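Long-range contacts in 2-hydroxyisobutanoyl-CoA mutase large subunit (Aquincola tertiaricarbonis, PDB 4R3U), which catalyses, together with its cobalamin-binding small subunit, the B12-dependent isomerisation of 2-hydroxyisobutyryl-CoA and (S)-3-hydroxybutyryl-CoA: residues A210-A218 and L272-N280; C319-R327 and E430-E441. All blocks are in the same frame, centred on the assembly; numbering follows the deposited sequence.

Contact 1: A210-A218 and L272-N280; sequences ADILKEYMA and LANLITYVN
Leu-213 and Asn-274 mark the closest backbone approach, their CA atoms 6.3 Å apart, where the helical segments 213-218 and 272-280 run roughly antiparallel at 142° with axes 10.8 Å apart. Tyr-278 reaches across to the turn that leads into helix 213-219, and its hydroxyl OH donates to Asp-211 OD1 over 2.5 Å. That oxygen also takes the capping bond from Lys-214 N (3.3 Å), which arrives from the opposite face of the carboxylate plane, so two donors grip one atom. Asp-211 can do this because its CG lies opposite the backbone N (chi1 -177°), turning the carboxylate toward the first helical turn. Ile-212 N adds a weak bond to Tyr-278 OH. The second oxygen, Asp-211 OD2, receives a water hydrogen at 2.6 Å, and the same water accepts from Asn-274 ND2 at 2.7 Å; Ser-253 N of strand 252-253 is a further donor to OD2. Leu-213 covers one face of the tyrosine ring by a CH-pi contact, CD1 lying 3.8 Å from the Tyr-278 centroid and 20° off its normal, displaced toward the rim. On the other branch of the Asn-274 amide, OD1 lies 3.2 Å from Leu-213 CB and also abuts the methyl end of Met-217. This buried join ties two helices that follow parallel strands, 206-208 and 252-253, in the TIM-barrel domain. It lies beside the substrate and cobalamin sites: Lys-214 adjoins the substrate-binding Gln-209 and His-256, and Ala-218 O bonds to cobalamin.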
loop_
_atom_site.group_PDB
_atom_site.type_symbol
_atom_site.label_atom_id
_atom_site.label_comp_id
_atom_site.label_asym_id
_atom_site.label_seq_id
_atom_site.Cartn_x
_atom_site.Cartn_y
_atom_site.Cartn_z
ATOM N N ALA A 210 -11.766 9.277 -26.939
ATOM C CA ALA A 210 -12.863 9.838 -27.749
ATOM C C ALA A 210 -14.050 10.578 -27.075
ATOM O O ALA A 210 -14.642 11.459 -27.698
ATOM C CB ALA A 210 -13.359 8.801 -28.747
ATOM N N ASP A 211 -14.404 10.214 -25.839
ATOM C CA ASP A 211 -15.517 10.808 -25.066
ATOM C C ASP A 211 -15.425 12.317 -24.977
ATOM O O ASP A 211 -14.665 12.850 -24.177
ATOM C CB ASP A 211 -15.614 10.187 -23.641
ATOM C CG ASP A 211 -16.766 10.654 -22.769
ATOM O OD1 ASP A 211 -17.524 11.571 -23.199
ATOM O OD2 ASP A 211 -16.895 10.140 -21.652
ATOM N N ILE A 212 -16.239 12.989 -25.782
ATOM C CA ILE A 212 -16.285 14.454 -25.833
ATOM C C ILE A 212 -17.183 15.099 -24.770
ATOM O O ILE A 212 -16.900 16.200 -24.320
ATOM C CB ILE A 212 -16.545 14.961 -27.267
ATOM C CG1 ILE A 212 -16.012 16.377 -27.478
ATOM C CG2 ILE A 212 -18.025 14.800 -27.693
ATOM C CD1 ILE A 212 -14.532 16.472 -27.669
ATOM N N LEU A 213 -18.226 14.413 -24.337
ATOM C CA LEU A 213 -19.135 14.956 -23.324
ATOM C C LEU A 213 -18.405 15.308 -22.023
ATOM O O LEU A 213 -18.609 16.399 -21.468
ATOM C CB LEU A 213 -20.384 14.053 -23.138
ATOM C CG LEU A 213 -21.262 13.837 -24.438
ATOM C CD1 LEU A 213 -22.312 12.786 -24.250
ATOM C CD2 LEU A 213 -21.894 15.111 -24.932
ATOM N N LYS A 214 -17.439 14.469 -21.636
ATOM C CA LYS A 214 -16.650 14.688 -20.439
ATOM C C LYS A 214 -15.635 15.805 -20.623
ATOM O O LYS A 214 -15.121 16.320 -19.641
ATOM C CB LYS A 214 -16.010 13.364 -19.956
ATOM C CG LYS A 214 -14.939 12.777 -20.850
ATOM C CD LYS A 214 -13.530 13.173 -20.451
ATOM C CE LYS A 214 -12.534 12.309 -21.188
ATOM N NZ LYS A 214 -12.397 12.655 -22.642
ATOM N N GLU A 215 -15.326 16.164 -21.888
ATOM C CA GLU A 215 -14.410 17.262 -22.244
ATOM C C GLU A 215 -15.092 18.593 -21.952
ATOM O O GLU A 215 -14.481 19.467 -21.349
ATOM C CB GLU A 215 -13.995 17.164 -23.720
ATOM C CG GLU A 215 -13.038 16.001 -24.017
ATOM C CD GLU A 215 -11.753 16.014 -23.215
ATOM O OE1 GLU A 215 -11.269 17.117 -22.896
ATOM O OE2 GLU A 215 -11.284 14.930 -22.814
ATOM N N TYR A 216 -16.388 18.717 -22.315
ATOM C CA TYR A 216 -17.170 19.926 -22.018
ATOM C C TYR A 216 -17.389 20.064 -20.509
ATOM O O TYR A 216 -17.310 21.160 -19.955
ATOM C CB TYR A 216 -18.515 19.922 -22.772
ATOM C CG TYR A 216 -18.356 19.926 -24.276
ATOM C CD1 TYR A 216 -17.847 21.038 -24.943
ATOM C CD2 TYR A 216 -18.731 18.826 -25.038
ATOM C CE1 TYR A 216 -17.674 21.034 -26.330
ATOM C CE2 TYR A 216 -18.575 18.815 -26.426
ATOM C CZ TYR A 216 -18.034 19.917 -27.067
ATOM O OH TYR A 216 -17.864 19.901 -28.434
ATOM N N MET A 217 -17.639 18.926 -19.861
ATOM C CA MET A 217 -17.890 18.775 -18.442
ATOM C C MET A 217 -16.608 19.007 -17.612
ATOM O O MET A 217 -16.654 19.703 -16.587
ATOM C CB MET A 217 -18.357 17.325 -18.186
ATOM C CG MET A 217 -19.797 17.056 -18.417
ATOM S SD MET A 217 -20.191 15.475 -17.615
ATOM C CE MET A 217 -21.790 15.187 -18.309
ATOM N N ALA A 218 -15.490 18.365 -18.003
ATOM C CA ALA A 218 -14.276 18.362 -17.184
ATOM C C ALA A 218 -12.904 18.515 -17.827
ATOM O O ALA A 218 -12.119 19.254 -17.276
ATOM C CB ALA A 218 -14.276 17.138 -16.269
ATOM N N LEU A 272 -22.338 7.798 -16.436
ATOM C CA LEU A 272 -23.511 7.064 -16.889
ATOM C C LEU A 272 -24.471 7.954 -17.692
ATOM O O LEU A 272 -25.002 7.497 -18.707
ATOM C CB LEU A 272 -24.197 6.325 -15.740
ATOM C CG LEU A 272 -23.391 5.140 -15.183
ATOM C CD1 LEU A 272 -24.150 4.431 -14.098
ATOM C CD2 LEU A 272 -22.984 4.154 -16.286
ATOM N N ALA A 273 -24.598 9.255 -17.312
ATOM C CA ALA A 273 -25.419 10.244 -18.050
ATOM C C ALA A 273 -24.909 10.386 -19.491
ATOM O O ALA A 273 -25.706 10.408 -20.432
ATOM C CB ALA A 273 -25.406 11.589 -17.331
ATOM N N ASN A 274 -23.575 10.423 -19.653
ATOM C CA ASN A 274 -22.865 10.505 -20.935
ATOM C C ASN A 274 -23.069 9.237 -21.764
ATOM O O ASN A 274 -23.339 9.340 -22.965
ATOM C CB ASN A 274 -21.380 10.793 -20.710
ATOM C CG ASN A 274 -21.103 12.240 -20.341
ATOM O OD1 ASN A 274 -21.951 13.129 -20.509
ATOM N ND2 ASN A 274 -19.879 12.531 -19.908
ATOM N N LEU A 275 -23.016 8.052 -21.114
ATOM C CA LEU A 275 -23.265 6.769 -21.773
ATOM C C LEU A 275 -24.647 6.770 -22.449
ATOM O O LEU A 275 -24.746 6.422 -23.628
ATOM C CB LEU A 275 -23.153 5.582 -20.783
ATOM C CG LEU A 275 -23.845 4.273 -21.229
ATOM C CD1 LEU A 275 -23.011 3.506 -22.245
ATOM C CD2 LEU A 275 -24.206 3.431 -20.054
ATOM N N ILE A 276 -25.691 7.156 -21.708
ATOM C CA ILE A 276 -27.062 7.193 -22.210
ATOM C C ILE A 276 -27.173 8.035 -23.500
ATOM O O ILE A 276 -27.731 7.560 -24.488
ATOM C CB ILE A 276 -28.048 7.611 -21.086
ATOM C CG1 ILE A 276 -28.213 6.457 -20.076
ATOM C CG2 ILE A 276 -29.423 8.107 -21.678
ATOM C CD1 ILE A 276 -28.552 6.909 -18.647
ATOM N N THR A 277 -26.566 9.236 -23.499
ATOM C CA THR A 277 -26.539 10.160 -24.637
ATOM C C THR A 277 -25.929 9.477 -25.864
ATOM O O THR A 277 -26.517 9.538 -26.947
ATOM C CB THR A 277 -25.807 11.436 -24.232
ATOM O OG1 THR A 277 -26.305 11.854 -22.969
ATOM C CG2 THR A 277 -25.954 12.558 -25.238
ATOM N N TYR A 278 -24.784 8.799 -25.678
ATOM C CA TYR A 278 -24.031 8.083 -26.711
ATOM C C TYR A 278 -24.802 6.931 -27.320
ATOM O O TYR A 278 -24.843 6.819 -28.546
ATOM C CB TYR A 278 -22.657 7.614 -26.165
ATOM C CG TYR A 278 -21.631 8.720 -25.942
ATOM C CD1 TYR A 278 -21.447 9.734 -26.888
ATOM C CD2 TYR A 278 -20.787 8.702 -24.833
ATOM C CE1 TYR A 278 -20.489 10.729 -26.705
ATOM C CE2 TYR A 278 -19.830 9.701 -24.632
ATOM C CZ TYR A 278 -19.667 10.699 -25.586
ATOM O OH TYR A 278 -18.722 11.689 -25.439
ATOM N N VAL A 279 -25.433 6.095 -26.483
ATOM C CA VAL A 279 -26.220 4.940 -26.914
ATOM C C VAL A 279 -27.401 5.384 -27.761
ATOM O O VAL A 279 -27.681 4.769 -28.804
ATOM C CB VAL A 279 -26.660 4.038 -25.728
ATOM C CG1 VAL A 279 -27.504 2.853 -26.219
ATOM C CG2 VAL A 279 -25.450 3.540 -24.947
ATOM N N ASN A 280 -28.070 6.476 -27.333
ATOM C CA ASN A 280 -29.202 7.071 -28.061
ATOM C C ASN A 280 -28.772 7.569 -29.450
ATOM O O ASN A 280 -29.472 7.318 -30.431
ATOM C CB ASN A 280 -29.830 8.206 -27.255
ATOM C CG ASN A 280 -30.613 7.772 -26.032
ATOM O OD1 ASN A 280 -31.258 6.725 -25.999
ATOM N ND2 ASN A 280 -30.631 8.610 -25.012
HETATM O O HOH W 1 -18.069 10.657 -19.401
#

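Contact 2: C319-R327 and E430-E441; sequences CYAKIMKER and EKKIFEILEEVE
Cys-319 SG fits between Glu-430, Ile-433 and Phe-434, lying 3.6 Å from Glu-430 CG and 4.2 Å from the centroid of the Phe-434 ring. The latter is a sulfur-aromatic contact with an oblique approach, 31° off the ring normal. Ile-323 meets the same ring at its edge, its CG1 being 3.7 Å from Phe-434 CE1. One turn further along helix 420-442, Ile-323 CD1 and Leu-437 CD1 meet tip to tip at 3.7 Å. Axes 11.4 Å apart and inclined by 47° bring these residues together where helix 306-327, the link between parallel strands 298-302 and 340-344 of the TIM barrel, is overlaid by helix 420-442, which follows the barrel strands in sequence. Charged pairs flank the apolar middle. Glu-430 has CG anti to the backbone N (chi1 -174°) and an extended chain, which carries its OE1 to Lys-322 NZ at 2.7 Å, on the syn side of the carboxylate. Were Glu-430 shortened to an alanine, Lys-322 and Arg-318 would probably each lose a carboxylate partner, and a gap would be likely to open beside Cys-319 SG where CG now lies. At the other end, Arg-327 and Glu-441 form a salt bridge whose two bonds, from NH1 (3.2 Å) and NH2 to OE1, are both weak. In the next shell Asp-73 forms a second salt bridge with Lys-322 NZ, and Arg-318 forms one with Glu-430 OE2.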
loop_
_atom_site.group_PDB
_atom_site.type_symbol
_atom_site.label_atom_id
_atom_site.label_comp_id
_atom_site.label_asym_id
_atom_site.label_seq_id
_atom_site.Cartn_x
_atom_site.Cartn_y
_atom_site.Cartn_z
ATOM N N CYS A 319 -25.426 -0.757 -12.111
ATOM C CA CYS A 319 -26.198 0.322 -12.739
ATOM C C CYS A 319 -26.141 0.204 -14.259
ATOM O O CYS A 319 -27.179 0.243 -14.925
ATOM C CB CYS A 319 -25.699 1.684 -12.260
ATOM S SG CYS A 319 -26.051 2.034 -10.520
ATOM N N TYR A 320 -24.926 -0.010 -14.786
ATOM C CA TYR A 320 -24.674 -0.193 -16.202
ATOM C C TYR A 320 -25.438 -1.387 -16.754
ATOM O O TYR A 320 -26.083 -1.243 -17.792
ATOM C CB TYR A 320 -23.170 -0.358 -16.469
ATOM C CG TYR A 320 -22.854 -0.654 -17.922
ATOM C CD1 TYR A 320 -22.947 0.340 -18.893
ATOM C CD2 TYR A 320 -22.469 -1.931 -18.326
ATOM C CE1 TYR A 320 -22.646 0.079 -20.231
ATOM C CE2 TYR A 320 -22.166 -2.204 -19.656
ATOM C CZ TYR A 320 -22.260 -1.195 -20.605
ATOM O OH TYR A 320 -21.968 -1.459 -21.914
ATOM N N ALA A 321 -25.367 -2.562 -16.066
ATOM C CA ALA A 321 -26.089 -3.771 -16.484
ATOM C C ALA A 321 -27.591 -3.496 -16.595
ATOM O O ALA A 321 -28.187 -3.783 -17.647
ATOM C CB ALA A 321 -25.844 -4.898 -15.511
ATOM N N LYS A 322 -28.175 -2.879 -15.524
ATOM C CA LYS A 322 -29.596 -2.559 -15.432
ATOM C C LYS A 322 -30.064 -1.614 -16.531
ATOM O O LYS A 322 -31.126 -1.842 -17.096
ATOM C CB LYS A 322 -29.958 -2.053 -14.025
ATOM C CG LYS A 322 -29.924 -3.161 -12.986
ATOM C CD LYS A 322 -30.116 -2.683 -11.553
ATOM C CE LYS A 322 -30.308 -3.881 -10.645
ATOM N NZ LYS A 322 -30.714 -3.490 -9.270
ATOM N N ILE A 323 -29.248 -0.587 -16.855
ATOM C CA ILE A 323 -29.537 0.430 -17.884
ATOM C C ILE A 323 -29.587 -0.223 -19.263
ATOM O O ILE A 323 -30.560 -0.042 -19.991
ATOM C CB ILE A 323 -28.508 1.601 -17.822
ATOM C CG1 ILE A 323 -28.675 2.443 -16.529
ATOM C CG2 ILE A 323 -28.576 2.489 -19.058
ATOM C CD1 ILE A 323 -27.378 3.352 -16.192
ATOM N N MET A 324 -28.536 -0.983 -19.610
ATOM C CA MET A 324 -28.396 -1.685 -20.886
ATOM C C MET A 324 -29.516 -2.700 -21.131
ATOM O O MET A 324 -30.129 -2.681 -22.206
ATOM C CB MET A 324 -26.989 -2.309 -21.009
ATOM C CG MET A 324 -25.857 -1.273 -20.974
ATOM S SD MET A 324 -26.064 0.213 -22.029
ATOM C CE MET A 324 -25.631 -0.431 -23.550
ATOM N N LYS A 325 -29.848 -3.509 -20.109
ATOM C CA LYS A 325 -30.927 -4.484 -20.185
ATOM C C LYS A 325 -32.294 -3.829 -20.178
ATOM O O LYS A 325 -33.068 -4.049 -21.111
ATOM C CB LYS A 325 -30.839 -5.529 -19.049
ATOM C CG LYS A 325 -31.796 -6.711 -19.253
ATOM C CD LYS A 325 -32.139 -7.434 -17.956
ATOM C CE LYS A 325 -32.474 -8.866 -18.232
ATOM N NZ LYS A 325 -32.302 -9.706 -17.020
ATOM N N GLU A 326 -32.614 -3.068 -19.106
ATOM C CA GLU A 326 -33.936 -2.473 -18.912
ATOM C C GLU A 326 -34.263 -1.293 -19.780
ATOM O O GLU A 326 -35.370 -1.248 -20.334
ATOM C CB GLU A 326 -34.240 -2.190 -17.433
ATOM C CG GLU A 326 -34.160 -3.409 -16.513
ATOM C CD GLU A 326 -35.076 -4.610 -16.716
ATOM O OE1 GLU A 326 -36.241 -4.419 -17.141
ATOM O OE2 GLU A 326 -34.651 -5.736 -16.366
ATOM N N ARG A 327 -33.323 -0.339 -19.919
ATOM C CA ARG A 327 -33.552 0.872 -20.701
ATOM C C ARG A 327 -33.247 0.698 -22.196
ATOM O O ARG A 327 -33.949 1.267 -23.025
ATOM C CB ARG A 327 -32.761 2.047 -20.095
ATOM C CG ARG A 327 -33.093 3.410 -20.698
ATOM C CD ARG A 327 -31.937 4.376 -20.544
ATOM N NE ARG A 327 -32.274 5.661 -21.140
ATOM C CZ ARG A 327 -32.572 6.743 -20.431
ATOM N NH1 ARG A 327 -32.901 7.865 -21.038
ATOM N NH2 ARG A 327 -32.456 6.732 -19.109
ATOM N N GLU A 430 -25.795 2.901 -5.962
ATOM C CA GLU A 430 -26.758 2.508 -6.996
ATOM C C GLU A 430 -27.998 3.427 -7.003
ATOM O O GLU A 430 -28.281 4.078 -8.005
ATOM C CB GLU A 430 -27.165 1.042 -6.788
ATOM C CG GLU A 430 -28.045 0.513 -7.906
ATOM C CD GLU A 430 -28.864 -0.719 -7.596
ATOM O OE1 GLU A 430 -29.592 -1.182 -8.502
ATOM O OE2 GLU A 430 -28.834 -1.183 -6.433
ATOM N N LYS A 431 -28.691 3.505 -5.855
ATOM C CA LYS A 431 -29.876 4.324 -5.654
ATOM C C LYS A 431 -29.587 5.813 -5.896
ATOM O O LYS A 431 -30.340 6.464 -6.626
ATOM C CB LYS A 431 -30.487 4.067 -4.266
ATOM C CG LYS A 431 -31.049 2.651 -4.124
ATOM C CD LYS A 431 -31.396 2.285 -2.685
ATOM C CE LYS A 431 -31.998 0.900 -2.556
ATOM N NZ LYS A 431 -32.129 0.466 -1.133
ATOM N N LYS A 432 -28.480 6.334 -5.330
ATOM C CA LYS A 432 -28.076 7.741 -5.483
ATOM C C LYS A 432 -27.714 8.061 -6.915
ATOM O O LYS A 432 -28.055 9.149 -7.387
ATOM C CB LYS A 432 -26.962 8.137 -4.501
ATOM C CG LYS A 432 -27.379 8.206 -3.027
ATOM C CD LYS A 432 -28.166 9.455 -2.652
ATOM C CE LYS A 432 -28.948 9.224 -1.377
ATOM N NZ LYS A 432 -30.032 10.230 -1.189
ATOM N N ILE A 433 -27.095 7.090 -7.635
ATOM C CA ILE A 433 -26.761 7.210 -9.068
ATOM C C ILE A 433 -28.053 7.299 -9.892
ATOM O O ILE A 433 -28.182 8.209 -10.708
ATOM C CB ILE A 433 -25.849 6.048 -9.567
ATOM C CG1 ILE A 433 -24.369 6.242 -9.138
ATOM C CG2 ILE A 433 -25.971 5.813 -11.095
ATOM C CD1 ILE A 433 -23.575 4.869 -8.952
ATOM N N PHE A 434 -29.008 6.365 -9.670
ATOM C CA PHE A 434 -30.265 6.359 -10.425
ATOM C C PHE A 434 -31.081 7.633 -10.250
ATOM O O PHE A 434 -31.633 8.150 -11.226
ATOM C CB PHE A 434 -31.089 5.086 -10.179
ATOM C CG PHE A 434 -30.569 3.906 -10.951
ATOM C CD1 PHE A 434 -30.396 3.978 -12.328
ATOM C CD2 PHE A 434 -30.262 2.714 -10.306
ATOM C CE1 PHE A 434 -29.884 2.893 -13.036
ATOM C CE2 PHE A 434 -29.741 1.631 -11.018
ATOM C CZ PHE A 434 -29.563 1.723 -12.372
ATOM N N GLU A 435 -31.095 8.151 -9.014
ATOM C CA GLU A 435 -31.717 9.375 -8.543
ATOM C C GLU A 435 -31.130 10.574 -9.336
ATOM O O GLU A 435 -31.894 11.422 -9.775
ATOM C CB GLU A 435 -31.364 9.477 -7.057
ATOM C CG GLU A 435 -32.347 10.161 -6.143
ATOM C CD GLU A 435 -31.996 9.863 -4.702
ATOM O OE1 GLU A 435 -31.182 10.615 -4.120
ATOM O OE2 GLU A 435 -32.488 8.839 -4.170
ATOM N N ILE A 436 -29.793 10.614 -9.564
ATOM C CA ILE A 436 -29.134 11.663 -10.352
ATOM C C ILE A 436 -29.494 11.552 -11.833
ATOM O O ILE A 436 -29.878 12.549 -12.451
ATOM C CB ILE A 436 -27.600 11.720 -10.126
ATOM C CG1 ILE A 436 -27.247 12.101 -8.652
ATOM C CG2 ILE A 436 -26.892 12.630 -11.182
ATOM C CD1 ILE A 436 -25.690 12.395 -8.391
ATOM N N LEU A 437 -29.376 10.333 -12.390
ATOM C CA LEU A 437 -29.706 10.004 -13.784
ATOM C C LEU A 437 -31.155 10.407 -14.149
ATOM O O LEU A 437 -31.417 10.826 -15.282
ATOM C CB LEU A 437 -29.504 8.494 -14.040
ATOM C CG LEU A 437 -28.064 7.993 -14.151
ATOM C CD1 LEU A 437 -28.055 6.510 -14.393
ATOM C CD2 LEU A 437 -27.322 8.689 -15.279
ATOM N N GLU A 438 -32.061 10.300 -13.170
ATOM C CA GLU A 438 -33.470 10.647 -13.262
ATOM C C GLU A 438 -33.631 12.170 -13.362
ATOM O O GLU A 438 -34.426 12.633 -14.177
ATOM C CB GLU A 438 -34.206 10.102 -12.041
ATOM C CG GLU A 438 -35.589 9.580 -12.354
ATOM C CD GLU A 438 -36.384 9.216 -11.118
ATOM O OE1 GLU A 438 -35.839 8.507 -10.238
ATOM O OE2 GLU A 438 -37.561 9.643 -11.032
ATOM N N GLU A 439 -32.872 12.942 -12.549
ATOM C CA GLU A 439 -32.895 14.409 -12.532
ATOM C C GLU A 439 -32.374 14.967 -13.840
ATOM O O GLU A 439 -32.962 15.899 -14.378
ATOM C CB GLU A 439 -32.081 14.956 -11.364
ATOM C CG GLU A 439 -32.491 16.354 -10.937
ATOM C CD GLU A 439 -31.608 16.968 -9.861
ATOM O OE1 GLU A 439 -31.333 16.289 -8.844
ATOM O OE2 GLU A 439 -31.212 18.145 -10.023
ATOM N N VAL A 440 -31.302 14.374 -14.374
ATOM C CA VAL A 440 -30.697 14.752 -15.654
ATOM C C VAL A 440 -31.760 14.670 -16.774
ATOM O O VAL A 440 -31.933 15.622 -17.551
ATOM C CB VAL A 440 -29.428 13.899 -15.939
ATOM C CG1 VAL A 440 -28.924 14.094 -17.363
ATOM C CG2 VAL A 440 -28.318 14.213 -14.934
ATOM N N GLU A 441 -32.519 13.563 -16.790
ATOM C CA GLU A 441 -33.581 13.331 -17.757
ATOM C C GLU A 441 -34.725 14.353 -17.559
ATOM O O GLU A 441 -35.152 14.982 -18.531
ATOM C CB GLU A 441 -34.064 11.888 -17.630
ATOM C CG GLU A 441 -34.995 11.442 -18.733
ATOM C CD GLU A 441 -35.496 10.024 -18.553
ATOM O OE1 GLU A 441 -34.658 9.097 -18.619
ATOM O OE2 GLU A 441 -36.722 9.836 -18.383
#

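Contact 1 is the deeper of the two, its centre about 12 Å from the chain centre against about 19 Å for contact 2. Contact 1 combines buried hydrogen bonds and a bridging water with CH-pi packing beside the ligand sites, whereas contact 2 flanks an apolar middle with salt bridges, reaches solvent at Arg-327 and Glu-441, and lies away from the annotated sites. They share no helix, yet helix 264-283 of contact 1 touches both helices of contact 2: Leu-272 CD1 is 3.6 Å from Cys-319 CB, and Ala-273 N is 3.4 Å from Leu-437 CD2. Packing thus continues outward from the barrel strands to helix 420-442.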